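Local coordinates for protein arginine kinase (Anthopleura japonica, PDB 4RF6) that catalyses the reversible transfer of phosphate from ATP to L-arginine, as a monomeric double-domain phosphagen kinase, at residues 429-434 / 619-624; 449-454 / 688-693; 462-467 / 604-609; 468-473 / 702-707. All coordinates share one frame; numbering follows the deposited sequence.

Interaction 1. Residues 429-434 / 619-624; sequences GDEECY and QHTDAH
Glu-431 and Tyr-434 face Gln-619, Thr-621 and His-624 where the N-terminal part of the second phosphagen kinase repeat meets a two-stranded hairpin of its catalytic part. Asp-430 caps the turn into the short helix: its OD1 accepts from Cys-433 N at 3.0 Å. Its OD2 is held by Thr-403. Glu-431 comes next and meets the hairpin largely through water. Its N donates to a water, which in turn donates to Gln-619 OE1, 2.6 Å from that water. Gln-619 NE2 is taken by Val-490 O and Ala-494 O, which fixes the amide. The Glu-431 chain is extended, with CG anti to the backbone N (chi1 165°). This carries OE1 to within 3.5 Å of Thr-621 CG2. A second water donates to both Glu-431 OE1 and His-620 O. Tyr-434 lies against the His-624 imidazole. Its CB is over a face of that ring, a CH-pi contact with 4.1 Å from CB to the ring centroid. The two rings are oblique, their planes at 48°. Tyr-434 OH reaches Ser-628 O. Both nitrogens of the imidazole have a partner at the ring edge: a third water joins NE2 to Tyr-434 O, and His-624 ND1 shares a 2.9 Å hydrogen bond with Thr-621 OG1.

Interaction 2. Residues 449-454 / 688-693; sequences HSPYKL and NRRRLG
Leu-692 fits between the rings of His-449 and Tyr-452, joining two loops of the second phosphagen kinase repeat. One loop follows helix 438-448 of the N-terminal part. The other links strand 683-688 to the C-terminal helix 696-714. Each ring makes a CH-pi contact. Leu-692 CD1 stands over a face of the imidazole, 3.7 Å from the His-449 ring centroid and 19° off its normal. Leu-692 CB lies over a face of the phenol, 3.8 Å from the Tyr-452 ring centroid. The other methyl, CD2, rests nearer the phenol's far end, by CE2 and CZ. Tyr-452 CG is anti to the backbone N (chi1 179°), which swings the phenol across Leu-692. Gly-693 passes CD1 of the same ring, with its CA 3.6 Å from Tyr-452 CD1. Its positive phi and this close approach leave little room for a side chain. Farther out, Pro-451 CG sits over a face of the Arg-690 guanidinium, 3.6 Å from Arg-690 NH2. The peptide bond before Pro-451 is cis.

Two waters bridge the loops. One joins His-449 O and Leu-692 O. The other lies at the imidazole edge, 2.7 Å from His-449 ND1, and accepts from Arg-691 N. Bonds farther out hold both rings. His-449 NE2 bonds to Pro-631 O, and Tyr-452 OH to Ala-623 O. Arg-691 is tied to Thr-632 O and Met-638 O. Asn-688 ND2 donates to Arg-690 O, two residues on, from above the carbonyl plane.

Interaction 3. Residues 462-467 / 604-609; sequences MNPEKV and RLCRAV
The puckered Pro-464 ring turns its CD corner to Cys-606. CD meets both SG and CB of Cys-606, at 3.6 Å from SG, with CG a little farther from CB. Here the linker between the N-terminal and catalytic parts of the second phosphagen kinase repeat packs on helix 598-616. The flat amide of Asn-463 makes an Asx turn within the linker: its OD1 accepts from Glu-465 N at 2.9 Å, with the donor above the carbonyl plane. A short 3-10 turn, 464-466, runs on from there. Met-462 covers the next part of the helix. Its chain is bent at chi2 (-67°) and again at chi3 (-76°). The bends fold the terminal methyl back over the helix, between Cys-606 and Val-609, one turn apart. Met-462 CE is 3.9 Å from Val-609 CB and more loosely placed over Leu-605. Beneath, Leu-605 and Val-609 pack on strands 479-488 and 587-594. The linker packs beside helix 598-616, and Met-462 and Val-467 also touch helix 696-714. Met-462 O accepts from Asn-610 ND2 and also lies 3.3 Å from Cys-606 SG.

Interaction 4. Residues 468-473 / 702-707; sequences DAPNLD and DMYNGV
Tyr-704 CG stands anti to the backbone N (chi1 178°), which sends the ring out from helix 696-714 onto the linker at Ala-469, Pro-470 and Leu-472. Leu-472 CG is anti to its carbonyl carbon (chi1 -71°), which brings the branch against that ring. This is where the C-terminal helix of the phosphagen kinase catalytic domain, in the second repeat, meets the extended linker that runs into strand 479-488.

The linker wraps round the phenol. Ala-469 lies over one face, with its CA in a CH-pi contact 3.7 Å from the Tyr-704 ring centroid. Its CB is close too, 3.4 Å from Tyr-704 CD1. Asp-468 O lies over the same face, towards CE2. Leu-472 approaches obliquely from the other side of the ring plane, and its CG is 3.4 Å from Tyr-704 CE1. Leu-472 CD2 sits by the hydroxyl, while CD1 reaches on to Val-707 CG1 at 3.7 Å, one helical turn further along. Val-707 and Leu-472 both touch Ile-479, which carries the packing to the sheet.

The Pro-470 ring crosses the tyrosine side chain at about a right angle, with CD 3.3 Å from Tyr-704 OH. On either side the linker is tied down as well: Asp-468 N bonds to Gln-701 OE1, and Asp-473 N to Ser-596 OG. At the ring edge, in its plane, Tyr-704 OH donates to Pro-470 O in a hydrogen bond modelled at 2.5 Å, very short and its exact length to be taken with caution.

Overall arrangement
All four contacts lie in the second repeat. From the N terminus, the chain supplies the first segments of interactions 1 and 2, then those of 3 and 4, which adjoin in the linker. The catalytic part supplies the partners. Helix 598-616 closes interaction 3 first, and the hairpin that follows closes interaction 1. The loop 688-693 closes interaction 2, and the C-terminal helix closes interaction 4. Interaction 3 is nested inside 1 and 2. Interactions 1 and 2 cross, and interaction 4 crosses the other three. Interactions 1 and 2 also pack together where His-624 meets Leu-454 and Leu-692. Interactions 2 and 4 meet at Asn-688 and Met-703. Together the four contacts tie the N-terminal part and linker to the catalytic domain.

Interaction 1. Residues 429-434 / 619-624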
loop_
_atom_site.group_PDB
_atom_site.type_symbol
_atom_site.label_atom_id
_atom_site.label_comp_id
_atom_site.label_asym_id
_atom_site.label_seq_id
_atom_site.Cartn_x
_atom_site.Cartn_y
_atom_site.Cartn_z
ATOM N N GLY A 429 -19.167 7.814 -3.612
ATOM C CA GLY A 429 -17.923 7.349 -4.208
ATOM C C GLY A 429 -17.428 8.310 -5.277
ATOM O O GLY A 429 -16.241 8.325 -5.620
ATOM N N ASP A 430 -18.345 9.111 -5.812
ATOM C CA ASP A 430 -17.999 10.117 -6.812
ATOM C C ASP A 430 -19.097 11.167 -6.921
ATOM O O ASP A 430 -20.160 11.016 -6.311
ATOM C CB ASP A 430 -17.688 9.473 -8.184
ATOM C CG ASP A 430 -18.864 8.677 -8.768
ATOM O OD1 ASP A 430 -20.034 8.927 -8.414
ATOM O OD2 ASP A 430 -18.608 7.795 -9.616
ATOM N N GLU A 431 -18.843 12.225 -7.691
ATOM C CA GLU A 431 -19.827 13.297 -7.887
ATOM C C GLU A 431 -21.161 12.770 -8.406
ATOM O O GLU A 431 -22.228 13.228 -7.991
ATOM C CB GLU A 431 -19.282 14.351 -8.862
ATOM C CG GLU A 431 -20.353 15.319 -9.408
ATOM C CD GLU A 431 -19.744 16.538 -10.079
ATOM O OE1 GLU A 431 -20.501 17.358 -10.642
ATOM O OE2 GLU A 431 -18.502 16.679 -10.028
ATOM N N GLU A 432 -21.097 11.791 -9.302
ATOM C CA GLU A 432 -22.299 11.279 -9.963
ATOM C C GLU A 432 -23.288 10.659 -8.976
ATOM O O GLU A 432 -24.507 10.697 -9.189
ATOM C CB GLU A 432 -21.924 10.262 -11.048
ATOM C CG GLU A 432 -23.111 9.859 -11.928
ATOM C CD GLU A 432 -22.718 8.964 -13.089
ATOM O OE1 GLU A 432 -21.502 8.845 -13.358
ATOM O OE2 GLU A 432 -23.632 8.387 -13.725
ATOM N N CYS A 433 -22.762 10.097 -7.889
ATOM C CA CYS A 433 -23.597 9.519 -6.837
ATOM C C CYS A 433 -24.674 10.476 -6.328
ATOM O O CYS A 433 -25.801 10.061 -6.047
ATOM C CB CYS A 433 -22.729 9.080 -5.658
ATOM S SG CYS A 433 -21.746 7.591 -5.975
ATOM N N TYR A 434 -24.320 11.752 -6.188
ATOM C CA TYR A 434 -25.252 12.744 -5.654
ATOM C C TYR A 434 -26.407 13.004 -6.615
ATOM O O TYR A 434 -27.457 13.488 -6.209
ATOM C CB TYR A 434 -24.537 14.060 -5.330
ATOM C CG TYR A 434 -23.747 14.028 -4.046
ATOM C CD1 TYR A 434 -24.388 14.106 -2.808
ATOM C CD2 TYR A 434 -22.364 13.921 -4.063
ATOM C CE1 TYR A 434 -23.671 14.072 -1.626
ATOM C CE2 TYR A 434 -21.630 13.895 -2.880
ATOM C CZ TYR A 434 -22.292 13.967 -1.670
ATOM O OH TYR A 434 -21.567 13.932 -0.501
ATOM N N GLN A 619 -13.908 19.738 -6.858
ATOM C CA GLN A 619 -15.224 19.176 -7.147
ATOM C C GLN A 619 -16.293 20.038 -6.475
ATOM O O GLN A 619 -16.207 20.336 -5.275
ATOM C CB GLN A 619 -15.305 17.729 -6.662
ATOM C CG GLN A 619 -14.233 16.833 -7.290
ATOM C CD GLN A 619 -14.375 15.370 -6.918
ATOM O OE1 GLN A 619 -15.488 14.850 -6.788
ATOM N NE2 GLN A 619 -13.242 14.694 -6.756
ATOM N N HIS A 620 -17.301 20.432 -7.247
ATOM C CA HIS A 620 -18.221 21.484 -6.819
ATOM C C HIS A 620 -19.485 21.414 -7.672
ATOM O O HIS A 620 -19.403 21.178 -8.876
ATOM C CB HIS A 620 -17.526 22.837 -7.025
ATOM C CG HIS A 620 -18.299 24.020 -6.527
ATOM N ND1 HIS A 620 -19.199 24.708 -7.313
ATOM C CD2 HIS A 620 -18.269 24.666 -5.336
ATOM C CE1 HIS A 620 -19.707 25.714 -6.621
ATOM N NE2 HIS A 620 -19.156 25.713 -5.419
ATOM N N THR A 621 -20.650 21.584 -7.053
ATOM C CA THR A 621 -21.892 21.783 -7.809
ATOM C C THR A 621 -22.632 22.989 -7.249
ATOM O O THR A 621 -22.339 23.430 -6.135
ATOM C CB THR A 621 -22.831 20.553 -7.767
ATOM O OG1 THR A 621 -23.358 20.391 -6.444
ATOM C CG2 THR A 621 -22.098 19.291 -8.192
ATOM N N ASP A 622 -23.595 23.514 -8.002
ATOM C CA ASP A 622 -24.392 24.632 -7.504
ATOM C C ASP A 622 -25.246 24.218 -6.309
ATOM O O ASP A 622 -25.436 24.988 -5.377
ATOM C CB ASP A 622 -25.295 25.206 -8.604
ATOM C CG ASP A 622 -24.519 25.914 -9.698
ATOM O OD1 ASP A 622 -23.334 26.248 -9.476
ATOM O OD2 ASP A 622 -25.107 26.138 -10.783
ATOM N N ALA A 623 -25.764 22.995 -6.338
ATOM C CA ALA A 623 -26.669 22.533 -5.283
ATOM C C ALA A 623 -25.952 22.090 -3.998
ATOM O O ALA A 623 -26.480 22.280 -2.899
ATOM C CB ALA A 623 -27.550 21.420 -5.796
ATOM N N HIS A 624 -24.770 21.485 -4.138
ATOM C CA HIS A 624 -24.053 20.912 -2.992
ATOM C C HIS A 624 -22.816 21.692 -2.536
ATOM O O HIS A 624 -22.203 21.355 -1.513
ATOM C CB HIS A 624 -23.608 19.474 -3.298
ATOM C CG HIS A 624 -24.706 18.579 -3.782
ATOM N ND1 HIS A 624 -25.073 18.504 -5.110
ATOM C CD2 HIS A 624 -25.499 17.703 -3.119
ATOM C CE1 HIS A 624 -26.052 17.625 -5.242
ATOM N NE2 HIS A 624 -26.328 17.124 -4.051
HETATM O O HOH W 1 -16.139 12.683 -8.167
HETATM O O HOH W 2 -19.934 19.970 -11.347
HETATM O O HOH W 3 -27.910 14.741 -3.642
#

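Interaction 2. Residues 449-454 / 688-693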
loop_
_atom_site.group_PDB
_atom_site.type_symbol
_atom_site.label_atom_id
_atom_site.label_comp_id
_atom_site.label_asym_id
_atom_site.label_seq_id
_atom_site.Cartn_x
_atom_site.Cartn_y
_atom_site.Cartn_z
ATOM N N HIS A 449 -28.303 18.796 6.962
ATOM C CA HIS A 449 -28.021 20.212 6.768
ATOM C C HIS A 449 -29.280 21.070 6.874
ATOM O O HIS A 449 -29.298 22.210 6.401
ATOM C CB HIS A 449 -27.325 20.459 5.421
ATOM C CG HIS A 449 -25.959 19.856 5.321
ATOM N ND1 HIS A 449 -24.843 20.447 5.874
ATOM C CD2 HIS A 449 -25.527 18.721 4.723
ATOM C CE1 HIS A 449 -23.781 19.698 5.625
ATOM N NE2 HIS A 449 -24.173 18.645 4.928
ATOM N N SER A 450 -30.324 20.514 7.485
ATOM C CA SER A 450 -31.530 21.277 7.802
ATOM C C SER A 450 -31.106 22.585 8.464
ATOM O O SER A 450 -30.247 22.580 9.348
ATOM C CB SER A 450 -32.433 20.471 8.741
ATOM O OG SER A 450 -33.626 21.163 9.057
ATOM N N PRO A 451 -31.701 23.719 8.050
ATOM C CA PRO A 451 -32.864 23.911 7.179
ATOM C C PRO A 451 -32.556 24.098 5.687
ATOM O O PRO A 451 -33.483 24.437 4.951
ATOM C CB PRO A 451 -33.459 25.209 7.725
ATOM C CG PRO A 451 -32.248 26.001 8.106
ATOM C CD PRO A 451 -31.219 25.003 8.592
ATOM N N TYR A 452 -31.315 23.887 5.250
ATOM C CA TYR A 452 -30.979 24.030 3.824
ATOM C C TYR A 452 -31.829 23.165 2.893
ATOM O O TYR A 452 -32.109 21.989 3.182
ATOM C CB TYR A 452 -29.491 23.741 3.584
ATOM C CG TYR A 452 -29.057 23.842 2.133
ATOM C CD1 TYR A 452 -28.826 25.078 1.546
ATOM C CD2 TYR A 452 -28.866 22.701 1.362
ATOM C CE1 TYR A 452 -28.426 25.187 0.242
ATOM C CE2 TYR A 452 -28.460 22.791 0.039
ATOM C CZ TYR A 452 -28.244 24.046 -0.508
ATOM O OH TYR A 452 -27.845 24.178 -1.812
ATOM N N LYS A 453 -32.248 23.758 1.773
ATOM C CA LYS A 453 -32.922 23.012 0.717
ATOM C C LYS A 453 -32.060 23.068 -0.536
ATOM O O LYS A 453 -31.550 24.131 -0.886
ATOM C CB LYS A 453 -34.300 23.599 0.407
ATOM C CG LYS A 453 -35.166 23.883 1.619
ATOM C CD LYS A 453 -35.438 22.626 2.434
ATOM C CE LYS A 453 -36.182 22.978 3.727
ATOM N NZ LYS A 453 -36.462 21.780 4.568
ATOM N N LEU A 454 -31.886 21.929 -1.201
ATOM C CA LEU A 454 -31.058 21.859 -2.407
ATOM C C LEU A 454 -31.555 22.794 -3.507
ATOM O O LEU A 454 -30.770 23.265 -4.330
ATOM C CB LEU A 454 -30.974 20.415 -2.916
ATOM C CG LEU A 454 -30.125 19.505 -2.027
ATOM C CD1 LEU A 454 -30.568 18.059 -2.122
ATOM C CD2 LEU A 454 -28.649 19.625 -2.380
ATOM N N ASN A 688 -18.725 26.902 13.896
ATOM C CA ASN A 688 -19.884 27.140 13.044
ATOM C C ASN A 688 -20.813 25.925 13.022
ATOM O O ASN A 688 -20.351 24.782 13.055
ATOM C CB ASN A 688 -19.420 27.457 11.626
ATOM C CG ASN A 688 -18.669 26.298 11.000
ATOM O OD1 ASN A 688 -17.558 25.956 11.430
ATOM N ND2 ASN A 688 -19.272 25.675 9.997
ATOM N N ARG A 689 -22.119 26.171 12.951
ATOM C CA ARG A 689 -23.094 25.081 12.907
ATOM C C ARG A 689 -23.431 24.638 11.482
ATOM O O ARG A 689 -23.759 23.469 11.246
ATOM C CB ARG A 689 -24.376 25.472 13.649
ATOM C CG ARG A 689 -24.252 25.465 15.172
ATOM C CD ARG A 689 -25.384 24.661 15.802
ATOM N NE ARG A 689 -26.500 25.494 16.245
ATOM C CZ ARG A 689 -27.779 25.121 16.209
ATOM N NH1 ARG A 689 -28.116 23.929 15.733
ATOM N NH2 ARG A 689 -28.724 25.944 16.642
ATOM N N ARG A 690 -23.344 25.567 10.533
ATOM C CA ARG A 690 -23.797 25.299 9.166
ATOM C C ARG A 690 -22.662 25.269 8.148
ATOM O O ARG A 690 -21.617 25.904 8.342
ATOM C CB ARG A 690 -24.826 26.344 8.726
ATOM C CG ARG A 690 -26.049 26.477 9.621
ATOM C CD ARG A 690 -26.943 27.600 9.119
ATOM N NE ARG A 690 -28.263 27.621 9.751
ATOM C CZ ARG A 690 -29.243 28.453 9.406
ATOM N NH1 ARG A 690 -29.055 29.334 8.431
ATOM N NH2 ARG A 690 -30.414 28.400 10.031
ATOM N N ARG A 691 -22.891 24.539 7.057
ATOM C CA ARG A 691 -21.938 24.438 5.956
ATOM C C ARG A 691 -22.590 24.678 4.596
ATOM O O ARG A 691 -21.927 25.123 3.652
ATOM C CB ARG A 691 -21.240 23.076 5.975
ATOM C CG ARG A 691 -20.193 22.969 7.055
ATOM C CD ARG A 691 -19.761 21.539 7.272
ATOM N NE ARG A 691 -18.778 21.441 8.343
ATOM C CZ ARG A 691 -18.364 20.297 8.872
ATOM N NH1 ARG A 691 -18.857 19.147 8.430
ATOM N NH2 ARG A 691 -17.464 20.307 9.849
ATOM N N LEU A 692 -23.887 24.381 4.492
ATOM C CA LEU A 692 -24.631 24.645 3.256
ATOM C C LEU A 692 -25.572 25.845 3.393
ATOM O O LEU A 692 -26.236 26.009 4.422
ATOM C CB LEU A 692 -25.431 23.412 2.816
ATOM C CG LEU A 692 -24.721 22.389 1.941
ATOM C CD1 LEU A 692 -25.447 21.049 1.974
ATOM C CD2 LEU A 692 -24.612 22.913 0.495
ATOM N N GLY A 693 -25.625 26.683 2.361
ATOM C CA GLY A 693 -26.557 27.801 2.349
ATOM C C GLY A 693 -25.935 29.132 2.727
ATOM O O GLY A 693 -26.591 30.180 2.674
HETATM O O HOH W 4 -25.159 22.969 6.844
HETATM O O HOH W 5 -27.694 24.445 6.905
#

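Interaction 3. Residues 462-467 / 604-609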
loop_
_atom_site.group_PDB
_atom_site.type_symbol
_atom_site.label_atom_id
_atom_site.label_comp_id
_atom_site.label_asym_id
_atom_site.label_seq_id
_atom_site.Cartn_x
_atom_site.Cartn_y
_atom_site.Cartn_z
ATOM N N MET A 462 -14.534 32.709 -1.584
ATOM C CA MET A 462 -13.233 32.714 -0.923
ATOM C C MET A 462 -12.476 34.027 -1.132
ATOM O O MET A 462 -11.266 34.018 -1.362
ATOM C CB MET A 462 -12.385 31.527 -1.389
ATOM C CG MET A 462 -12.941 30.161 -0.960
ATOM S SD MET A 462 -12.854 29.925 0.832
ATOM C CE MET A 462 -11.106 29.577 1.040
ATOM N N ASN A 463 -13.185 35.153 -1.045
ATOM C CA ASN A 463 -12.545 36.470 -1.062
ATOM C C ASN A 463 -12.462 37.052 0.342
ATOM O O ASN A 463 -13.451 37.572 0.859
ATOM C CB ASN A 463 -13.318 37.434 -1.963
ATOM C CG ASN A 463 -12.623 38.778 -2.139
ATOM O OD1 ASN A 463 -11.695 39.125 -1.410
ATOM N ND2 ASN A 463 -13.088 39.550 -3.117
ATOM N N PRO A 464 -11.265 37.002 0.952
ATOM C CA PRO A 464 -11.061 37.489 2.321
ATOM C C PRO A 464 -11.290 38.992 2.485
ATOM O O PRO A 464 -11.447 39.447 3.614
ATOM C CB PRO A 464 -9.585 37.152 2.601
ATOM C CG PRO A 464 -8.958 37.039 1.247
ATOM C CD PRO A 464 -10.019 36.485 0.355
ATOM N N GLU A 465 -11.313 39.749 1.393
ATOM C CA GLU A 465 -11.532 41.189 1.501
ATOM C C GLU A 465 -13.007 41.499 1.752
ATOM O O GLU A 465 -13.368 42.632 2.060
ATOM C CB GLU A 465 -11.022 41.922 0.253
ATOM C CG GLU A 465 -9.504 41.833 0.058
ATOM C CD GLU A 465 -9.002 42.634 -1.138
ATOM O OE1 GLU A 465 -7.801 42.518 -1.471
ATOM O OE2 GLU A 465 -9.803 43.378 -1.739
ATOM N N LYS A 466 -13.867 40.492 1.619
ATOM C CA LYS A 466 -15.284 40.700 1.902
ATOM C C LYS A 466 -15.609 40.432 3.375
ATOM O O LYS A 466 -16.739 40.651 3.824
ATOM C CB LYS A 466 -16.165 39.887 0.949
ATOM C CG LYS A 466 -15.957 40.266 -0.522
ATOM C CD LYS A 466 -16.673 39.322 -1.474
ATOM C CE LYS A 466 -18.185 39.496 -1.409
ATOM N NZ LYS A 466 -18.882 38.541 -2.320
ATOM N N VAL A 467 -14.608 39.986 4.130
ATOM C CA VAL A 467 -14.747 39.876 5.586
ATOM C C VAL A 467 -14.220 41.124 6.300
ATOM O O VAL A 467 -13.068 41.521 6.101
ATOM C CB VAL A 467 -14.026 38.638 6.136
ATOM C CG1 VAL A 467 -14.022 38.664 7.655
ATOM C CG2 VAL A 467 -14.703 37.370 5.627
ATOM N N ARG A 604 -4.958 33.988 5.129
ATOM C CA ARG A 604 -3.940 32.993 4.810
ATOM C C ARG A 604 -4.584 31.768 4.160
ATOM O O ARG A 604 -4.076 31.240 3.167
ATOM C CB ARG A 604 -3.175 32.584 6.070
ATOM C CG ARG A 604 -2.076 31.548 5.820
ATOM C CD ARG A 604 -1.316 31.194 7.096
ATOM N NE ARG A 604 -1.049 32.366 7.924
ATOM C CZ ARG A 604 -1.694 32.642 9.055
ATOM N NH1 ARG A 604 -2.644 31.826 9.501
ATOM N NH2 ARG A 604 -1.389 33.732 9.742
ATOM N N LEU A 605 -5.709 31.325 4.715
ATOM C CA LEU A 605 -6.426 30.177 4.164
ATOM C C LEU A 605 -6.818 30.397 2.704
ATOM O O LEU A 605 -6.619 29.518 1.858
ATOM C CB LEU A 605 -7.679 29.866 4.991
ATOM C CG LEU A 605 -8.485 28.695 4.421
ATOM C CD1 LEU A 605 -7.680 27.406 4.522
ATOM C CD2 LEU A 605 -9.833 28.549 5.109
ATOM N N CYS A 606 -7.369 31.575 2.416
ATOM C CA CYS A 606 -7.821 31.905 1.071
ATOM C C CYS A 606 -6.680 31.950 0.065
ATOM O O CYS A 606 -6.816 31.457 -1.052
ATOM C CB CYS A 606 -8.557 33.238 1.070
ATOM S SG CYS A 606 -10.252 33.124 1.669
ATOM N N ARG A 607 -5.566 32.561 0.457
ATOM C CA ARG A 607 -4.387 32.626 -0.403
ATOM C C ARG A 607 -3.948 31.226 -0.834
ATOM O O ARG A 607 -3.670 30.977 -2.010
ATOM C CB ARG A 607 -3.248 33.362 0.312
ATOM C CG ARG A 607 -3.423 34.884 0.314
ATOM C CD ARG A 607 -2.641 35.552 1.435
ATOM N NE ARG A 607 -1.313 34.969 1.571
ATOM C CZ ARG A 607 -0.706 34.765 2.733
ATOM N NH1 ARG A 607 -1.305 35.105 3.866
ATOM N NH2 ARG A 607 0.502 34.225 2.759
ATOM N N ALA A 608 -3.918 30.303 0.120
ATOM C CA ALA A 608 -3.506 28.934 -0.163
ATOM C C ALA A 608 -4.551 28.159 -0.965
ATOM O O ALA A 608 -4.217 27.468 -1.929
ATOM C CB ALA A 608 -3.187 28.214 1.117
ATOM N N VAL A 609 -5.814 28.251 -0.561
ATOM C CA VAL A 609 -6.861 27.474 -1.227
ATOM C C VAL A 609 -7.120 27.972 -2.651
ATOM O O VAL A 609 -7.312 27.177 -3.570
ATOM C CB VAL A 609 -8.160 27.448 -0.404
ATOM C CG1 VAL A 609 -9.297 26.811 -1.196
ATOM C CG2 VAL A 609 -7.934 26.694 0.894
#

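Interaction 4. Residues 468-473 / 702-707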
loop_
_atom_site.group_PDB
_atom_site.type_symbol
_atom_site.label_atom_id
_atom_site.label_comp_id
_atom_site.label_asym_id
_atom_site.label_seq_id
_atom_site.Cartn_x
_atom_site.Cartn_y
_atom_site.Cartn_z
ATOM N N ASP A 468 -15.065 41.737 7.129
ATOM C CA ASP A 468 -14.676 42.916 7.899
ATOM C C ASP A 468 -14.437 42.494 9.346
ATOM O O ASP A 468 -15.389 42.337 10.117
ATOM C CB ASP A 468 -15.784 43.971 7.827
ATOM C CG ASP A 468 -15.306 45.359 8.221
ATOM O OD1 ASP A 468 -14.517 45.481 9.182
ATOM O OD2 ASP A 468 -15.733 46.335 7.565
ATOM N N ALA A 469 -13.172 42.304 9.716
ATOM C CA ALA A 469 -12.849 41.743 11.027
ATOM C C ALA A 469 -11.653 42.397 11.721
ATOM O O ALA A 469 -10.567 41.819 11.754
ATOM C CB ALA A 469 -12.625 40.229 10.905
ATOM N N PRO A 470 -11.852 43.601 12.286
ATOM C CA PRO A 470 -10.800 44.203 13.118
ATOM C C PRO A 470 -10.478 43.282 14.301
ATOM O O PRO A 470 -11.416 42.782 14.925
ATOM C CB PRO A 470 -11.446 45.505 13.612
ATOM C CG PRO A 470 -12.520 45.819 12.600
ATOM C CD PRO A 470 -13.028 44.479 12.133
ATOM N N ASN A 471 -9.197 43.059 14.596
ATOM C CA ASN A 471 -8.788 42.056 15.589
ATOM C C ASN A 471 -9.449 42.221 16.963
ATOM O O ASN A 471 -9.343 43.269 17.595
ATOM C CB ASN A 471 -7.260 42.025 15.734
ATOM C CG ASN A 471 -6.759 40.748 16.396
ATOM O OD1 ASN A 471 -7.478 39.746 16.476
ATOM N ND2 ASN A 471 -5.519 40.779 16.870
ATOM N N LEU A 472 -10.125 41.167 17.414
ATOM C CA LEU A 472 -10.964 41.231 18.610
ATOM C C LEU A 472 -10.205 41.376 19.925
ATOM O O LEU A 472 -10.517 42.252 20.734
ATOM C CB LEU A 472 -11.876 40.003 18.683
ATOM C CG LEU A 472 -12.991 39.980 17.648
ATOM C CD1 LEU A 472 -13.898 38.780 17.847
ATOM C CD2 LEU A 472 -13.773 41.274 17.743
ATOM N N ASP A 473 -9.214 40.514 20.135
ATOM C CA ASP A 473 -8.560 40.390 21.434
ATOM C C ASP A 473 -7.039 40.295 21.292
ATOM O O ASP A 473 -6.458 39.245 21.560
ATOM C CB ASP A 473 -9.103 39.145 22.150
ATOM C CG ASP A 473 -8.599 39.011 23.577
ATOM O OD1 ASP A 473 -8.057 39.997 24.112
ATOM O OD2 ASP A 473 -8.753 37.912 24.156
ATOM N N ASP A 702 -19.908 35.644 10.233
ATOM C CA ASP A 702 -20.811 35.222 11.305
ATOM C C ASP A 702 -20.052 34.874 12.578
ATOM O O ASP A 702 -20.466 35.232 13.689
ATOM C CB ASP A 702 -21.609 33.994 10.872
ATOM C CG ASP A 702 -22.771 34.338 9.971
ATOM O OD1 ASP A 702 -23.127 35.530 9.901
ATOM O OD2 ASP A 702 -23.333 33.408 9.349
ATOM N N MET A 703 -18.947 34.154 12.418
ATOM C CA MET A 703 -18.141 33.754 13.570
ATOM C C MET A 703 -17.557 34.980 14.248
ATOM O O MET A 703 -17.552 35.083 15.478
ATOM C CB MET A 703 -17.017 32.802 13.153
ATOM C CG MET A 703 -16.077 32.432 14.291
ATOM S SD MET A 703 -16.917 31.541 15.616
ATOM C CE MET A 703 -17.425 30.079 14.709
ATOM N N TYR A 704 -17.071 35.917 13.443
ATOM C CA TYR A 704 -16.511 37.147 13.978
ATOM C C TYR A 704 -17.573 37.923 14.738
ATOM O O TYR A 704 -17.326 38.392 15.845
ATOM C CB TYR A 704 -15.949 38.028 12.857
ATOM C CG TYR A 704 -15.404 39.341 13.375
ATOM C CD1 TYR A 704 -14.111 39.422 13.863
ATOM C CD2 TYR A 704 -16.191 40.489 13.400
ATOM C CE1 TYR A 704 -13.606 40.603 14.342
ATOM C CE2 TYR A 704 -15.697 41.684 13.890
ATOM C CZ TYR A 704 -14.399 41.731 14.357
ATOM O OH TYR A 704 -13.874 42.900 14.851
ATOM N N ASN A 705 -18.749 38.065 14.132
ATOM C CA ASN A 705 -19.816 38.861 14.719
ATOM C C ASN A 705 -20.297 38.269 16.042
ATOM O O ASN A 705 -20.490 38.992 17.027
ATOM C CB ASN A 705 -20.983 39.001 13.732
ATOM C CG ASN A 705 -20.644 39.883 12.546
ATOM O OD1 ASN A 705 -19.694 40.662 12.598
ATOM N ND2 ASN A 705 -21.424 39.767 11.465
ATOM N N GLY A 706 -20.489 36.952 16.048
ATOM C CA GLY A 706 -20.925 36.233 17.232
ATOM C C GLY A 706 -19.943 36.336 18.380
ATOM O O GLY A 706 -20.319 36.715 19.489
ATOM N N VAL A 707 -18.682 36.002 18.109
ATOM C CA VAL A 707 -17.613 36.081 19.106
ATOM C C VAL A 707 -17.438 37.505 19.637
ATOM O O VAL A 707 -17.157 37.710 20.825
ATOM C CB VAL A 707 -16.278 35.541 18.544
ATOM C CG1 VAL A 707 -15.136 35.777 19.512
ATOM C CG2 VAL A 707 -16.397 34.044 18.242
#